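PDB 5JCD: chitin elicitor-binding protein from Oryza sativa subsp. japonica, which binds chitin oligosaccharides from fungal cell walls through its LysM-containing ectodomain and helps relay the elicitor signal for rice defence responses. Local coordinates for residues V87-G92 with I122-T127; A111-I116 with T127-L132; A32-T37 with R81-V86; A16-S21 with N61-I66; G10-S15 with P67-C72. One frame throughout, in Å; residues are numbered along the deposited sequence.

Contact 1 of 5, residues V87-G92 with I122-T127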
# COMPACT_ATOMS: atom_id res chain seq x y z
N VAL A 87 -3.19 18.55 2.58
CA VAL A 87 -1.90 19.15 2.94
C VAL A 87 -1.99 20.02 4.19
O VAL A 87 -2.93 20.79 4.36
CB VAL A 87 -1.37 20.03 1.80
CG1 VAL A 87 -0.03 20.63 2.19
CG2 VAL A 87 -1.26 19.23 0.54
N GLN A 88 -1.03 19.83 5.09
CA GLN A 88 -1.00 20.58 6.34
C GLN A 88 -0.01 21.75 6.33
O GLN A 88 0.86 21.82 5.45
CB GLN A 88 -0.74 19.61 7.49
CG GLN A 88 -1.75 18.49 7.48
CD GLN A 88 -3.16 18.97 7.80
OE1 GLN A 88 -3.72 19.82 7.11
NE2 GLN A 88 -3.75 18.40 8.85
N PRO A 89 -0.16 22.67 7.31
CA PRO A 89 0.69 23.86 7.44
C PRO A 89 2.15 23.65 7.07
O PRO A 89 2.64 24.39 6.21
CB PRO A 89 0.58 24.18 8.94
CG PRO A 89 -0.79 23.71 9.32
CD PRO A 89 -1.25 22.70 8.31
N GLN A 90 2.81 22.67 7.68
CA GLN A 90 4.22 22.41 7.40
C GLN A 90 4.48 21.02 6.81
O GLN A 90 5.37 20.31 7.26
CB GLN A 90 5.10 22.66 8.63
CG GLN A 90 4.35 22.72 9.96
CD GLN A 90 5.26 23.09 11.13
OE1 GLN A 90 6.47 22.91 11.07
NE2 GLN A 90 4.67 23.62 12.20
N ASP A 91 3.68 20.64 5.82
CA ASP A 91 3.84 19.36 5.15
C ASP A 91 4.70 19.54 3.92
O ASP A 91 4.73 20.61 3.32
CB ASP A 91 2.50 18.79 4.70
CG ASP A 91 1.89 17.88 5.74
OD1 ASP A 91 2.57 17.55 6.73
OD2 ASP A 91 0.72 17.48 5.55
N GLY A 92 5.43 18.48 3.57
CA GLY A 92 6.15 18.38 2.31
C GLY A 92 5.80 17.03 1.71
O GLY A 92 5.59 16.07 2.44
N ILE A 122 3.40 23.52 -2.98
CA ILE A 122 2.05 23.07 -2.63
C ILE A 122 1.39 23.94 -1.57
O ILE A 122 2.06 24.66 -0.84
CB ILE A 122 2.05 21.62 -2.06
CG1 ILE A 122 2.77 21.56 -0.71
CG2 ILE A 122 2.67 20.63 -3.05
CD1 ILE A 122 2.88 20.18 -0.10
N ASN A 123 0.06 23.89 -1.51
CA ASN A 123 -0.67 24.73 -0.58
C ASN A 123 -1.45 23.96 0.48
O ASN A 123 -2.02 22.92 0.21
CB ASN A 123 -1.58 25.67 -1.35
CG ASN A 123 -0.81 26.81 -1.98
OD1 ASN A 123 -0.73 27.90 -1.41
ND2 ASN A 123 -0.18 26.54 -3.12
N VAL A 124 -1.46 24.49 1.69
CA VAL A 124 -2.19 23.91 2.81
C VAL A 124 -3.68 23.72 2.52
O VAL A 124 -4.30 24.54 1.85
CB VAL A 124 -2.02 24.80 4.05
CG1 VAL A 124 -2.78 24.23 5.25
CG2 VAL A 124 -0.54 24.95 4.37
N SER A 125 -4.23 22.59 3.00
CA SER A 125 -5.65 22.25 2.89
C SER A 125 -6.07 21.80 1.49
O SER A 125 -7.23 21.44 1.25
CB SER A 125 -6.56 23.37 3.42
OG SER A 125 -7.76 22.83 3.93
N GLN A 126 -5.10 21.82 0.58
CA GLN A 126 -5.24 21.22 -0.73
C GLN A 126 -5.42 19.69 -0.59
O GLN A 126 -4.84 19.08 0.32
CB GLN A 126 -3.99 21.52 -1.55
CG GLN A 126 -3.89 20.80 -2.88
CD GLN A 126 -2.56 21.06 -3.56
OE1 GLN A 126 -1.68 21.70 -2.99
NE2 GLN A 126 -2.42 20.60 -4.79
N THR A 127 -6.23 19.09 -1.45
CA THR A 127 -6.40 17.64 -1.43
C THR A 127 -5.49 16.95 -2.44
O THR A 127 -5.42 17.35 -3.61
CB THR A 127 -7.84 17.23 -1.74
OG1 THR A 127 -8.22 17.82 -2.98
CG2 THR A 127 -8.81 17.66 -0.64

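Contact 2 of 5, residues A111-I116 with T127-L132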
# COMPACT_ATOMS: atom_id res chain seq x y z
N ALA A 111 3.60 13.52 -7.07
CA ALA A 111 3.65 14.66 -7.97
C ALA A 111 2.94 14.37 -9.30
O ALA A 111 2.01 15.09 -9.69
CB ALA A 111 5.10 15.10 -8.22
N ALA A 112 3.34 13.28 -9.96
CA ALA A 112 2.75 12.93 -11.24
C ALA A 112 1.24 12.69 -11.15
O ALA A 112 0.48 13.14 -12.01
CB ALA A 112 3.43 11.70 -11.82
N ALA A 113 0.81 12.03 -10.07
CA ALA A 113 -0.59 11.68 -9.88
C ALA A 113 -1.53 12.88 -9.69
O ALA A 113 -2.72 12.80 -10.02
CB ALA A 113 -0.73 10.73 -8.69
N ASN A 114 -1.03 13.98 -9.15
CA ASN A 114 -1.91 15.12 -8.91
C ASN A 114 -1.73 16.23 -9.93
O ASN A 114 -2.24 17.34 -9.75
CB ASN A 114 -1.75 15.63 -7.48
CG ASN A 114 -2.21 14.62 -6.45
OD1 ASN A 114 -3.38 14.59 -6.07
ND2 ASN A 114 -1.28 13.78 -5.98
N ASN A 115 -0.99 15.91 -10.99
CA ASN A 115 -0.81 16.77 -12.18
C ASN A 115 -0.30 18.18 -11.96
O ASN A 115 0.51 18.67 -12.74
CB ASN A 115 -2.12 16.86 -12.96
CG ASN A 115 -2.31 15.70 -13.92
OD1 ASN A 115 -1.34 15.08 -14.36
ND2 ASN A 115 -3.57 15.40 -14.23
N ILE A 116 -0.77 18.83 -10.91
CA ILE A 116 -0.36 20.19 -10.60
C ILE A 116 1.12 20.30 -10.21
O ILE A 116 1.78 21.30 -10.55
CB ILE A 116 -1.26 20.80 -9.49
CG1 ILE A 116 -2.75 20.68 -9.88
CG2 ILE A 116 -0.89 22.25 -9.23
CD1 ILE A 116 -3.71 21.25 -8.86
N THR A 127 -6.23 19.09 -1.45
CA THR A 127 -6.40 17.64 -1.43
C THR A 127 -5.49 16.95 -2.44
O THR A 127 -5.42 17.35 -3.61
CB THR A 127 -7.84 17.23 -1.74
OG1 THR A 127 -8.22 17.82 -2.98
CG2 THR A 127 -8.81 17.66 -0.64
N LEU A 128 -4.80 15.92 -1.97
CA LEU A 128 -3.89 15.15 -2.81
C LEU A 128 -4.40 13.71 -2.93
O LEU A 128 -4.81 13.10 -1.93
CB LEU A 128 -2.48 15.15 -2.22
CG LEU A 128 -1.71 16.45 -1.99
CD1 LEU A 128 -0.45 16.17 -1.17
CD2 LEU A 128 -1.34 17.08 -3.32
N TRP A 129 -4.39 13.17 -4.15
CA TRP A 129 -4.65 11.75 -4.35
C TRP A 129 -3.36 10.99 -4.11
O TRP A 129 -2.37 11.22 -4.80
CB TRP A 129 -5.13 11.48 -5.78
CG TRP A 129 -5.17 10.01 -6.14
CD1 TRP A 129 -5.50 8.97 -5.32
CD2 TRP A 129 -4.83 9.42 -7.41
NE1 TRP A 129 -5.41 7.78 -6.00
CE2 TRP A 129 -5.00 8.02 -7.28
CE3 TRP A 129 -4.41 9.94 -8.65
CZ2 TRP A 129 -4.76 7.12 -8.34
CZ3 TRP A 129 -4.17 9.05 -9.71
CH2 TRP A 129 -4.35 7.65 -9.54
N ILE A 130 -3.38 10.06 -3.16
CA ILE A 130 -2.21 9.23 -2.90
C ILE A 130 -2.34 7.89 -3.66
O ILE A 130 -3.18 7.06 -3.32
CB ILE A 130 -2.06 8.96 -1.39
CG1 ILE A 130 -2.10 10.27 -0.59
CG2 ILE A 130 -0.81 8.15 -1.09
CD1 ILE A 130 -0.99 11.27 -0.95
N PRO A 131 -1.51 7.67 -4.69
CA PRO A 131 -1.61 6.44 -5.48
C PRO A 131 -0.89 5.25 -4.86
O PRO A 131 0.18 4.88 -5.34
CB PRO A 131 -0.90 6.83 -6.77
CG PRO A 131 0.18 7.79 -6.31
CD PRO A 131 -0.43 8.56 -5.16
N LEU A 132 -1.46 4.63 -3.83
CA LEU A 132 -0.89 3.40 -3.27
C LEU A 132 -0.66 2.34 -4.35
O LEU A 132 -1.50 2.13 -5.24
CB LEU A 132 -1.80 2.85 -2.18
CG LEU A 132 -2.14 3.87 -1.09
CD1 LEU A 132 -3.19 3.33 -0.17
CD2 LEU A 132 -0.87 4.20 -0.29

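Contact 3 of 5, residues A32-T37 with R81-V86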
# COMPACT_ATOMS: atom_id res chain seq x y z
N ALA A 32 -11.21 6.32 8.39
CA ALA A 32 -11.34 7.72 8.03
C ALA A 32 -10.18 8.28 7.20
O ALA A 32 -10.40 8.90 6.16
CB ALA A 32 -11.56 8.57 9.28
N ARG A 33 -8.94 8.06 7.64
CA ARG A 33 -7.79 8.59 6.91
C ARG A 33 -7.72 7.98 5.51
O ARG A 33 -7.39 8.64 4.53
CB ARG A 33 -6.48 8.28 7.65
CG ARG A 33 -5.17 8.57 6.86
CD ARG A 33 -3.92 8.16 7.66
NE ARG A 33 -4.13 8.38 9.08
CZ ARG A 33 -3.40 7.84 10.06
NH1 ARG A 33 -2.39 7.03 9.78
NH2 ARG A 33 -3.71 8.11 11.32
N PHE A 34 -8.07 6.71 5.43
CA PHE A 34 -7.93 6.01 4.17
C PHE A 34 -9.19 6.10 3.32
O PHE A 34 -9.11 6.49 2.15
CB PHE A 34 -7.44 4.57 4.41
CG PHE A 34 -5.96 4.49 4.65
CD1 PHE A 34 -5.08 4.36 3.59
CD2 PHE A 34 -5.45 4.63 5.93
CE1 PHE A 34 -3.70 4.32 3.80
CE2 PHE A 34 -4.06 4.61 6.15
CZ PHE A 34 -3.19 4.46 5.08
N ASN A 35 -10.34 5.81 3.93
CA ASN A 35 -11.63 5.88 3.26
C ASN A 35 -11.66 5.02 1.99
O ASN A 35 -12.25 5.39 0.98
CB ASN A 35 -12.02 7.33 2.95
CG ASN A 35 -13.52 7.51 2.77
OD1 ASN A 35 -14.31 6.76 3.36
ND2 ASN A 35 -13.92 8.52 1.99
N THR A 36 -11.01 3.87 2.05
CA THR A 36 -10.88 3.00 0.89
C THR A 36 -11.68 1.73 1.05
O THR A 36 -11.83 0.94 0.12
CB THR A 36 -9.42 2.58 0.70
OG1 THR A 36 -8.95 1.92 1.89
CG2 THR A 36 -8.57 3.79 0.41
N THR A 37 -12.21 1.56 2.25
CA THR A 37 -12.89 0.34 2.63
C THR A 37 -13.80 0.71 3.79
O THR A 37 -13.65 1.77 4.37
CB THR A 37 -11.87 -0.76 3.06
OG1 THR A 37 -12.57 -1.93 3.48
CG2 THR A 37 -11.01 -0.30 4.22
N ARG A 81 -8.22 6.60 -7.06
CA ARG A 81 -8.54 7.98 -6.64
C ARG A 81 -8.73 8.14 -5.14
O ARG A 81 -9.24 9.15 -4.68
CB ARG A 81 -9.73 8.55 -7.43
CG ARG A 81 -9.52 8.51 -8.94
CD ARG A 81 -8.46 9.52 -9.37
NE ARG A 81 -7.87 9.21 -10.67
CZ ARG A 81 -7.22 10.09 -11.43
NH1 ARG A 81 -7.08 11.35 -11.02
NH2 ARG A 81 -6.70 9.72 -12.59
N LEU A 82 -8.31 7.12 -4.38
CA LEU A 82 -8.29 7.14 -2.92
C LEU A 82 -6.98 6.50 -2.50
O LEU A 82 -6.39 5.75 -3.28
CB LEU A 82 -9.44 6.31 -2.37
CG LEU A 82 -10.81 6.94 -2.58
CD1 LEU A 82 -11.93 5.94 -2.34
CD2 LEU A 82 -10.94 8.15 -1.65
N PRO A 83 -6.50 6.82 -1.29
CA PRO A 83 -7.04 7.76 -0.33
C PRO A 83 -6.74 9.22 -0.69
O PRO A 83 -5.89 9.48 -1.54
CB PRO A 83 -6.32 7.39 0.96
CG PRO A 83 -5.03 6.88 0.51
CD PRO A 83 -5.27 6.18 -0.78
N ILE A 84 -7.45 10.14 -0.05
CA ILE A 84 -7.25 11.58 -0.27
C ILE A 84 -6.50 12.19 0.91
O ILE A 84 -6.86 11.97 2.06
CB ILE A 84 -8.60 12.28 -0.43
CG1 ILE A 84 -9.10 12.08 -1.85
CG2 ILE A 84 -8.50 13.77 -0.12
CD1 ILE A 84 -8.07 12.47 -2.85
N TYR A 85 -5.44 12.94 0.62
CA TYR A 85 -4.70 13.59 1.70
C TYR A 85 -4.76 15.12 1.62
O TYR A 85 -4.44 15.72 0.59
CB TYR A 85 -3.24 13.12 1.73
CG TYR A 85 -2.48 13.68 2.90
CD1 TYR A 85 -2.49 13.03 4.13
CD2 TYR A 85 -1.79 14.89 2.80
CE1 TYR A 85 -1.80 13.56 5.22
CE2 TYR A 85 -1.10 15.42 3.87
CZ TYR A 85 -1.11 14.76 5.08
OH TYR A 85 -0.41 15.31 6.14
N VAL A 86 -5.15 15.73 2.73
CA VAL A 86 -5.18 17.19 2.84
C VAL A 86 -3.87 17.77 3.40
O VAL A 86 -3.49 17.51 4.54
CB VAL A 86 -6.40 17.66 3.66
CG1 VAL A 86 -7.67 17.37 2.90
CG2 VAL A 86 -6.45 16.94 5.01
O HOH W 1 -8.85 9.15 1.70

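Contact 4 of 5, residues A16-S21 with N61-I66. With NAG (2-acetamido-2-deoxy-beta-D-glucopyranose), chain E.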
# COMPACT_ATOMS: atom_id res chain seq x y z
N ALA A 16 -4.21 -4.52 -1.23
CA ALA A 16 -3.95 -4.03 0.13
C ALA A 16 -2.54 -3.48 0.32
O ALA A 16 -1.63 -3.83 -0.44
CB ALA A 16 -4.21 -5.16 1.17
N ILE A 17 -2.36 -2.64 1.33
CA ILE A 17 -1.03 -2.38 1.88
C ILE A 17 -0.98 -2.92 3.29
O ILE A 17 -1.98 -2.89 4.00
CB ILE A 17 -0.66 -0.85 1.92
CG1 ILE A 17 -1.69 -0.07 2.77
CG2 ILE A 17 -0.53 -0.27 0.51
CD1 ILE A 17 -1.38 1.47 2.97
N LEU A 18 0.18 -3.41 3.71
CA LEU A 18 0.35 -3.71 5.12
C LEU A 18 0.84 -2.41 5.76
O LEU A 18 2.00 -2.00 5.58
CB LEU A 18 1.34 -4.86 5.34
CG LEU A 18 1.52 -5.27 6.79
CD1 LEU A 18 0.21 -5.85 7.38
CD2 LEU A 18 2.70 -6.23 7.00
N TYR A 19 -0.05 -1.72 6.46
CA TYR A 19 0.26 -0.37 6.94
C TYR A 19 0.91 -0.39 8.31
O TYR A 19 0.41 -1.04 9.22
CB TYR A 19 -1.02 0.48 6.98
CG TYR A 19 -0.81 1.93 7.39
CD1 TYR A 19 -0.04 2.78 6.60
CD2 TYR A 19 -1.43 2.45 8.52
CE1 TYR A 19 0.13 4.10 6.93
CE2 TYR A 19 -1.26 3.79 8.86
CZ TYR A 19 -0.47 4.60 8.06
OH TYR A 19 -0.27 5.92 8.36
N THR A 20 2.02 0.33 8.44
CA THR A 20 2.67 0.50 9.74
C THR A 20 2.20 1.82 10.29
O THR A 20 2.47 2.88 9.71
CB THR A 20 4.21 0.52 9.64
OG1 THR A 20 4.68 -0.73 9.12
CG2 THR A 20 4.82 0.75 11.03
N SER A 21 1.45 1.76 11.38
CA SER A 21 0.85 2.98 11.94
C SER A 21 1.89 3.85 12.66
O SER A 21 2.47 3.42 13.66
CB SER A 21 -0.28 2.60 12.90
OG SER A 21 -0.92 3.75 13.42
N ASN A 61 3.60 1.89 15.65
CA ASN A 61 4.55 1.03 14.97
C ASN A 61 4.02 -0.35 14.57
O ASN A 61 4.71 -1.08 13.86
CB ASN A 61 5.83 0.84 15.80
CG ASN A 61 6.42 2.14 16.25
OD1 ASN A 61 7.01 2.87 15.45
ND2 ASN A 61 6.24 2.45 17.55
N SER A 62 2.80 -0.68 14.98
CA SER A 62 2.20 -1.98 14.67
C SER A 62 1.57 -1.92 13.29
O SER A 62 1.33 -0.84 12.77
CB SER A 62 1.14 -2.36 15.69
OG SER A 62 -0.08 -1.71 15.43
N THR A 63 1.33 -3.09 12.70
CA THR A 63 0.86 -3.13 11.31
C THR A 63 -0.63 -3.43 11.20
O THR A 63 -1.20 -4.10 12.04
CB THR A 63 1.62 -4.18 10.49
OG1 THR A 63 1.39 -5.47 11.04
CG2 THR A 63 3.12 -3.87 10.49
N VAL A 64 -1.25 -2.90 10.15
CA VAL A 64 -2.64 -3.15 9.85
C VAL A 64 -2.78 -3.34 8.37
O VAL A 64 -2.31 -2.54 7.58
CB VAL A 64 -3.54 -1.94 10.22
CG1 VAL A 64 -5.03 -2.26 9.93
CG2 VAL A 64 -3.36 -1.56 11.66
N LYS A 65 -3.48 -4.40 8.00
CA LYS A 65 -3.77 -4.65 6.61
C LYS A 65 -4.87 -3.73 6.15
O LYS A 65 -5.97 -3.76 6.67
CB LYS A 65 -4.20 -6.09 6.47
CG LYS A 65 -3.99 -6.69 5.09
CD LYS A 65 -4.23 -8.20 5.18
CE LYS A 65 -3.83 -8.96 3.93
NZ LYS A 65 -4.61 -8.55 2.74
N ILE A 66 -4.61 -2.93 5.13
CA ILE A 66 -5.62 -2.01 4.65
C ILE A 66 -5.96 -2.32 3.19
O ILE A 66 -5.12 -2.17 2.33
CB ILE A 66 -5.19 -0.53 4.83
CG1 ILE A 66 -4.89 -0.28 6.33
CG2 ILE A 66 -6.25 0.42 4.28
CD1 ILE A 66 -4.53 1.11 6.67
C1 NAG E . 6.97 3.62 17.99
C2 NAG E . 8.50 3.53 18.01
C3 NAG E . 9.17 4.79 18.52
C4 NAG E . 8.60 6.05 17.86
C5 NAG E . 7.08 6.02 17.90
C6 NAG E . 6.53 7.15 17.05
C7 NAG E . 9.22 1.23 18.23
C8 NAG E . 9.43 0.09 19.18
N2 NAG E . 8.91 2.38 18.80
O3 NAG E . 10.52 4.69 18.13
O4 NAG E . 9.07 7.24 18.49
O5 NAG E . 6.55 4.80 17.37
O6 NAG E . 5.14 7.25 17.21
O7 NAG E . 9.34 1.09 17.01

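Contact 5 of 5, residues G10-S15 with P67-C72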
# COMPACT_ATOMS: atom_id res chain seq x y z
N GLY A 10 -8.48 0.19 -16.91
CA GLY A 10 -9.80 0.32 -16.31
C GLY A 10 -10.16 -0.88 -15.47
O GLY A 10 -11.17 -0.87 -14.78
N THR A 11 -9.33 -1.92 -15.49
CA THR A 11 -9.57 -3.10 -14.66
C THR A 11 -9.55 -2.70 -13.19
O THR A 11 -8.68 -1.98 -12.73
CB THR A 11 -8.50 -4.20 -14.88
OG1 THR A 11 -8.59 -4.68 -16.23
CG2 THR A 11 -8.69 -5.37 -13.90
N THR A 12 -10.53 -3.21 -12.47
CA THR A 12 -10.62 -2.97 -11.06
C THR A 12 -10.57 -4.30 -10.31
O THR A 12 -11.23 -5.26 -10.72
CB THR A 12 -11.93 -2.15 -10.79
OG1 THR A 12 -11.58 -0.78 -10.53
CG2 THR A 12 -12.76 -2.73 -9.66
N CYS A 13 -9.80 -4.33 -9.21
CA CYS A 13 -9.72 -5.48 -8.30
C CYS A 13 -9.47 -5.02 -6.86
O CYS A 13 -9.33 -3.83 -6.60
CB CYS A 13 -8.63 -6.48 -8.74
SG CYS A 13 -6.88 -5.85 -8.73
N LYS A 14 -9.45 -5.97 -5.93
CA LYS A 14 -9.12 -5.69 -4.54
C LYS A 14 -7.61 -5.91 -4.21
O LYS A 14 -7.06 -6.96 -4.51
CB LYS A 14 -10.01 -6.56 -3.63
CG LYS A 14 -10.11 -6.02 -2.20
CD LYS A 14 -11.20 -6.72 -1.38
CE LYS A 14 -10.69 -7.90 -0.56
NZ LYS A 14 -10.81 -9.23 -1.25
N SER A 15 -6.97 -4.91 -3.60
CA SER A 15 -5.56 -5.01 -3.17
C SER A 15 -5.44 -4.55 -1.73
O SER A 15 -6.45 -4.22 -1.10
CB SER A 15 -4.67 -4.11 -4.02
OG SER A 15 -4.59 -4.52 -5.36
N PRO A 67 -7.18 -2.82 2.95
CA PRO A 67 -7.72 -3.16 1.62
C PRO A 67 -8.22 -1.95 0.87
O PRO A 67 -8.63 -0.97 1.50
CB PRO A 67 -8.90 -4.11 1.93
CG PRO A 67 -9.17 -4.00 3.37
CD PRO A 67 -8.16 -3.08 4.02
N PHE A 68 -8.13 -1.98 -0.45
CA PHE A 68 -8.66 -0.88 -1.23
C PHE A 68 -8.93 -1.32 -2.66
O PHE A 68 -8.50 -2.38 -3.08
CB PHE A 68 -7.70 0.32 -1.20
CG PHE A 68 -6.31 0.02 -1.69
CD1 PHE A 68 -5.99 0.13 -3.04
CD2 PHE A 68 -5.32 -0.38 -0.80
CE1 PHE A 68 -4.72 -0.15 -3.48
CE2 PHE A 68 -4.06 -0.67 -1.24
CZ PHE A 68 -3.74 -0.56 -2.57
N ARG A 69 -9.61 -0.46 -3.41
CA ARG A 69 -9.85 -0.72 -4.80
C ARG A 69 -8.68 -0.30 -5.64
O ARG A 69 -8.25 0.84 -5.59
CB ARG A 69 -11.13 -0.03 -5.27
CG ARG A 69 -11.87 -0.81 -6.35
CD ARG A 69 -12.38 0.12 -7.45
NE ARG A 69 -13.18 1.20 -6.88
CZ ARG A 69 -13.65 2.23 -7.57
NH1 ARG A 69 -13.40 2.31 -8.87
NH2 ARG A 69 -14.37 3.17 -6.98
N CYS A 70 -8.12 -1.24 -6.38
CA CYS A 70 -7.05 -0.95 -7.30
C CYS A 70 -7.57 -0.71 -8.71
O CYS A 70 -8.47 -1.39 -9.18
CB CYS A 70 -6.07 -2.12 -7.32
SG CYS A 70 -4.67 -1.88 -8.42
N ARG A 71 -7.02 0.30 -9.37
CA ARG A 71 -7.28 0.51 -10.78
C ARG A 71 -6.00 0.44 -11.59
O ARG A 71 -4.98 1.02 -11.20
CB ARG A 71 -7.97 1.86 -11.03
CG ARG A 71 -8.05 2.21 -12.50
CD ARG A 71 -8.92 3.42 -12.80
NE ARG A 71 -8.91 3.74 -14.23
CZ ARG A 71 -9.96 3.74 -15.04
NH1 ARG A 71 -11.18 3.42 -14.59
NH2 ARG A 71 -9.81 4.06 -16.32
N CYS A 72 -6.05 -0.29 -12.70
CA CYS A 72 -4.91 -0.42 -13.59
C CYS A 72 -5.05 0.60 -14.71
O CYS A 72 -6.14 0.81 -15.23
CB CYS A 72 -4.82 -1.84 -14.14
SG CYS A 72 -4.33 -3.08 -12.92

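Contact 1 of 5, residues V87-G92 with I122-T127
Val-87, Val-124 and Ile-122 carry most of the surface that the loop 87-92 and the loop 122-127 bury in each other, and Val-87 has by far the largest share. Its side chain points into the opposing loop: CB comes 3.4 Å from Asn-123 O, while CG1, anti to the backbone N (chi1 -180°), lies 3.7 Å from Ile-122 CD1. The other methyl, CG2, faces Gln-126 CB. Its main chain is held at both ends, with Val-87 N giving its hydrogen to Gln-126 O at 2.8 Å and Val-87 O receiving Ser-125 N at 2.6 Å. Both partners belong to a type II turn, Asn-123 to Gln-126, which is braced from within by the extended side chain of Gln-126, whose OE1 accepts Asn-123 N. Val-124, at the turn's second position, sets CG2 3.5 Å from Pro-89 CA and CG1 3.7 Å from Pro-89 CD, the two side chains crossing at about a right angle. With an alanine at Val-87 both methyls would be gone, and Ile-122 CD1 and Gln-126 CB would probably be left without their apolar partners. Within 87-92, Asp-91 OD2 accepts Gln-88 N and is also hydrogen-bonded to Tyr-85 OH. Thr-127 binds chitin, and much of both loops belongs to a LysM chitin site inferred by similarity; backbone bonds and aliphatic contacts join them, with no side-chain hydrogen bond or salt bridge across.

Contact 2 of 5, residues A111-I116 with T127-L132
Asn-114 turns its amide toward the backbone of Trp-129 and grips it twice. OD1 takes Trp-129 N at 2.6 Å, in the carbonyl plane and on a lone pair, while ND2 gives a hydrogen to Trp-129 O at 3.0 Å, from 26° outside that carbonyl's plane. The amide thereby serves the strand much as a neighbouring main chain would. With CG beside the backbone N (chi1 -66°), it stays near the helix end, where ND2 also bonds Ile-110 O of helix 107-113. In the LysM domain that holds strands 84-86 and 127-129, a beta-alpha-alpha-beta unit, this joins the C-terminal end of that helix to the closing strand. With an alanine here, Trp-129 N and O would probably both lose their side-chain mate, and the helix end would be freer to shift. Ala-113 O meets the edge of the indole at CE3, 3.6 Å away, whereas Ala-113 CB touches both Trp-129 CE3 and Pro-131 CG. Farther round the ring, NE1 bonds Ser-79 O and Arg-81 makes a cation-pi contact. Asn-114 itself is a chitin-binding residue.

Contact 3 of 5, residues A32-T37 with R81-V86
Pro-83 presses against the last turn of helix 27-34, its CB 3.2 Å from Phe-34 O and its CG 4.0 Å from Phe-34 CD1. The proline ring and the phenyl side chain lie side by side and point the same way. Next along, Leu-82 brings CD1 to 3.4 Å from Asn-35 O, and its CB slides past Thr-36 CG2 in the opposite direction, 3.9 Å apart. The segments share no direct hydrogen bond; a water joins them instead, accepting from Ile-84 N and lying 2.7 Å from Phe-34 O, with Arg-33 O also near it. In the second shell, the peptide bond before Pro-83 is cis, just ahead of strand 84-86, and Leu-82 O receives Ser-79 OG. Phe-34, with CG anti to its carbonyl carbon (chi1 -79°), stands edge-to-face with Tyr-19, and Leu-132 packs on it too. Thr-36 OG1 faces away from Leu-82 and bonds Pro-67 O, so that only its methyl serves the contact. Asn-35, with positive phi (55°), breaks the helix and delivers its own carbonyl to the leucine. Strands 12-20 and 63-72 with helices 27-34 and 39-45 follow the beta-alpha-alpha-beta order of a LysM module, and strand 84-86 pairs with 127-129 in a LysM domain, so the contact probably joins two LysM-like units.

Contact 4 of 5, residues A16-S21 with N61-I66
Asn-61 closes an antiparallel ladder with its backbone while its side chain carries a sugar: Asn-61 N bonds Ser-21 O at 2.8 Å, and Asn-61 ND2 is joined covalently to NAG C1. This is an N-glycan site, distinct from the chitin-binding residues, although the sugar also hydrogen-bonds Pro-22 O, in a residue of the chitin site. The Asn-61 CB bond points away from residues 16-21, and the glycan lies past the end of the strand pair. Strands 16-20 and 63-66 run at 155° to each other, with Ile-17/Ile-66 and Tyr-19/Val-64 as hydrogen-bonded pairs and Leu-18/Lys-65 and Thr-20/Thr-63 as non-hydrogen-bonded pairs. They frame helices 27-34 and 39-45 in a LysM-like beta-alpha-alpha-beta order. On the face of Ile-17, Tyr-19, Val-64 and Ile-66 the packing is apolar. Ile-66 CD1 lies 3.6 Å from Tyr-19 CB and meets the ring obliquely, the two side chains side by side; the tyrosine sends its OH to Val-100 O. Ile-17 CG1 and Ile-66 CB sit 4.1 Å apart. The other face is mixed: Leu-18, with CG anti to the backbone N (chi1 -178°), crosses Thr-63 obliquely, Leu-18 CD1 3.8 Å from Thr-63 CB, while Lys-65 bends its NZ to 3.8 Å from Ala-16 CB. The chemistry thus separates a hydrophobic face turned to helix 27-34 from a mixed polar one, with the glycan at the ladder's end.

Contact 5 of 5, residues G10-S15 with P67-C72
Ser-15 and Phe-68 exchange N-H and carbonyl in both directions, continuing the ladder of strands 12-20 and 63-72, as Cys-13 and Cys-70 do next. Beyond them Cys-72 N bonds Thr-11 O at 3.1 Å, and Gly-10 N returns to Cys-72 O at 2.9 Å. Gly-10 has positive phi (95°), so residues 10 and 11 together face Cys-72 in the pattern of a G1 beta bulge, which ends this antiparallel pairing of strands 12-15 and 67-72. Covalent bonds pin the same ribbon: Cys-13, Cys-70 and Cys-72 form disulfides with Cys-136, Cys-134 and Cys-5 in turn. Flat groups meet aliphatic atoms. Ser-15 CB stands over a face of the Phe-68 ring, 4.3 Å from its centroid, in a CH-pi contact, and Gly-10 CA lies over the centre of the Arg-71 guanidinium, 3.7 Å from CZ. Polar side chains do less across the pair. Thr-12 OG1 makes a weak bond with Cys-70 O and sits 3.3 Å from Arg-69 CD, while the guanidinium of Arg-69 pairs with Asp-80.

Contacts 4 and 5 are two lengths of one ribbon, strands 12-20 and 63-72, and main-chain ladders dominate both; disulfides reinforce contact 5, whereas contact 4 ends in a glycan. Contacts 1 and 2 belong to the LysM domain that holds strands 84-86 and 127-129, and meet at Thr-127. Contact 1 is a surface pairing of loops, while contacts 2 to 5 are all partly buried; contact 2 relies on one asparagine amide. Contact 3 lies between these groups and has a water in place of direct bonds: Tyr-85 O and Pro-83 O take Leu-128 N and Ile-130 N of contact 2, Phe-34 packs on Ile-17 of contact 4, and Thr-36 touches Phe-68 of contact 5.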